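Local coordinates for mirolysin (Tannerella forsythia, PDB 6R7V), which is the latent zymogen form of a pappalysin-family zinc metallopeptidase that probably cleaves peptide bonds once its cysteine switch is released, at residues Val135-Leu140 with Pro177-Val182. The protein carries 1 engineered substitution. Residues are numbered along the deposited sequence; the frame is centred on the assembly and turned at random. Where two conformers were deposited one is given.
Sequences VKFSNL and PNTDGV
Lys136 meets Thr179 with the outer part of its side chain, from CD to NZ, and so offers a worked example of a buried lysine that ties two loops together through one backbone oxygen directly and a second by way of a water. CB starts toward the 177-182 loop, and beyond CG the chain runs fully extended. CD lies 3.8 Å from Thr179 CB, the two side chains crossing at about a right angle, and CE passes 3.4 Å from Thr179 O. At the tip, NZ donates to Thr179 O over 2.8 Å, in the carbonyl plane with a C=O...N angle of 147°. NZ also gives a hydrogen bond of 2.7 Å to a water that donates in turn to Gly181 O, and its charge is met by a salt bridge to Asp133, so three partners grip the buried ammonium. In this metzincin zymogen the contact joins the loop before strand 152-157 to the one leading into strand 182-185, its parallel neighbour in the mixed sheet; Trp155 and Val183 of these strands touch the lysine. Phe137 slants across the same threonine, its CZ 3.5 Å from Thr179 CG2. The threonine hydroxyl engages Gln168 instead, while a second water donates to both Lys136 O and Asn178 O, bridging the two backbones.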
loop_
_atom_site.group_PDB
_atom_site.type_symbol
_atom_site.label_atom_id
_atom_site.label_comp_id
_atom_site.label_asym_id
_atom_site.label_seq_id
_atom_site.Cartn_x
_atom_site.Cartn_y
_atom_site.Cartn_z
ATOM N N VAL A 135 9.044 -12.345 -8.207
ATOM C CA VAL A 135 8.901 -12.806 -6.811
ATOM C C VAL A 135 7.534 -13.500 -6.607
ATOM O O VAL A 135 7.342 -14.229 -5.629
ATOM C CB VAL A 135 9.104 -11.618 -5.809
ATOM C CG1 VAL A 135 7.872 -10.703 -5.762
ATOM C CG2 VAL A 135 9.419 -12.125 -4.400
ATOM N N LYS A 136 6.589 -13.257 -7.531
ATOM C CA LYS A 136 5.223 -13.742 -7.383
ATOM C C LYS A 136 4.994 -15.065 -8.075
ATOM O O LYS A 136 3.856 -15.548 -8.103
ATOM C CB LYS A 136 4.246 -12.684 -7.948
ATOM C CG LYS A 136 4.411 -11.336 -7.280
ATOM C CD LYS A 136 3.413 -10.335 -7.836
ATOM C CE LYS A 136 3.574 -8.991 -7.140
ATOM N NZ LYS A 136 2.869 -7.890 -7.863
ATOM N N PHE A 137 6.064 -15.693 -8.567
ATOM C CA PHE A 137 5.939 -16.951 -9.280
ATOM C C PHE A 137 6.956 -17.967 -8.814
ATOM O O PHE A 137 8.172 -17.762 -8.953
ATOM C CB PHE A 137 6.097 -16.736 -10.779
ATOM C CG PHE A 137 4.966 -15.904 -11.326
ATOM C CD1 PHE A 137 5.180 -14.592 -11.729
ATOM C CD2 PHE A 137 3.678 -16.433 -11.424
ATOM C CE1 PHE A 137 4.122 -13.821 -12.232
ATOM C CE2 PHE A 137 2.619 -15.655 -11.906
ATOM C CZ PHE A 137 2.858 -14.368 -12.334
ATOM N N SER A 138 6.466 -19.086 -8.297
ATOM C CA SER A 138 7.326 -20.184 -7.862
ATOM C C SER A 138 8.287 -20.645 -8.970
ATOM O O SER A 138 9.463 -20.913 -8.696
ATOM C CB SER A 138 6.476 -21.361 -7.415
ATOM O OG SER A 138 5.681 -21.014 -6.295
ATOM N N ASN A 139 7.811 -20.685 -10.229
ATOM C CA ASN A 139 8.632 -21.143 -11.342
ATOM C C ASN A 139 9.748 -20.172 -11.719
ATOM O O ASN A 139 10.702 -20.593 -12.387
ATOM C CB ASN A 139 7.756 -21.414 -12.579
ATOM C CG ASN A 139 6.787 -22.550 -12.419
ATOM O OD1 ASN A 139 6.917 -23.421 -11.551
ATOM N ND2 ASN A 139 5.786 -22.560 -13.276
ATOM N N LEU A 140 9.655 -18.905 -11.267
ATOM C CA LEU A 140 10.633 -17.858 -11.587
ATOM C C LEU A 140 11.520 -17.524 -10.388
ATOM O O LEU A 140 12.230 -16.515 -10.407
ATOM C CB LEU A 140 9.921 -16.606 -12.104
ATOM C CG LEU A 140 9.101 -16.768 -13.387
ATOM C CD1 LEU A 140 8.420 -15.486 -13.733
ATOM C CD2 LEU A 140 9.963 -17.219 -14.558
ATOM N N PRO A 177 -5.027 -11.109 -12.043
ATOM C CA PRO A 177 -5.409 -11.518 -10.688
ATOM C C PRO A 177 -4.318 -12.204 -9.887
ATOM O O PRO A 177 -4.236 -12.001 -8.685
ATOM C CB PRO A 177 -6.588 -12.475 -10.925
ATOM C CG PRO A 177 -6.437 -12.948 -12.344
ATOM C CD PRO A 177 -5.893 -11.750 -13.064
ATOM N N ASN A 178 -3.477 -12.972 -10.552
ATOM C CA ASN A 178 -2.459 -13.749 -9.840
ATOM C C ASN A 178 -1.243 -12.923 -9.393
ATOM O O ASN A 178 -0.413 -13.451 -8.621
ATOM C CB ASN A 178 -1.983 -14.948 -10.678
ATOM C CG ASN A 178 -3.045 -15.689 -11.449
ATOM O OD1 ASN A 178 -3.968 -16.268 -10.882
ATOM N ND2 ASN A 178 -2.914 -15.707 -12.768
ATOM N N THR A 179 -1.144 -11.641 -9.777
ATOM C CA THR A 179 -0.026 -10.793 -9.310
ATOM C C THR A 179 -0.538 -9.652 -8.417
ATOM O O THR A 179 0.251 -8.790 -8.001
ATOM C CB THR A 179 0.766 -10.261 -10.504
ATOM O OG1 THR A 179 -0.117 -9.659 -11.456
ATOM C CG2 THR A 179 1.597 -11.329 -11.152
ATOM N N ASP A 180 -1.821 -9.715 -8.012
ATOM C CA ASP A 180 -2.369 -8.718 -7.119
ATOM C C ASP A 180 -1.737 -8.839 -5.726
ATOM O O ASP A 180 -1.495 -9.951 -5.234
ATOM C CB ASP A 180 -3.900 -8.821 -7.030
ATOM C CG ASP A 180 -4.499 -7.735 -6.151
ATOM O OD1 ASP A 180 -4.217 -6.541 -6.406
ATOM O OD2 ASP A 180 -5.175 -8.081 -5.185
ATOM N N GLY A 181 -1.385 -7.700 -5.132
ATOM C CA GLY A 181 -0.744 -7.679 -3.833
ATOM C C GLY A 181 0.352 -6.658 -3.785
ATOM O O GLY A 181 0.386 -5.719 -4.620
ATOM N N VAL A 182 1.243 -6.813 -2.774
ATOM C CA VAL A 182 2.309 -5.829 -2.575
ATOM C C VAL A 182 3.622 -6.520 -2.294
ATOM O O VAL A 182 3.663 -7.660 -1.791
ATOM C CB VAL A 182 2.003 -4.752 -1.492
ATOM C CG1 VAL A 182 0.667 -4.042 -1.756
ATOM C CG2 VAL A 182 2.034 -5.330 -0.083
HETATM O O HOH W 1 2.784 -5.715 -6.212
HETATM O O HOH W 2 1.199 -15.666 -8.253
#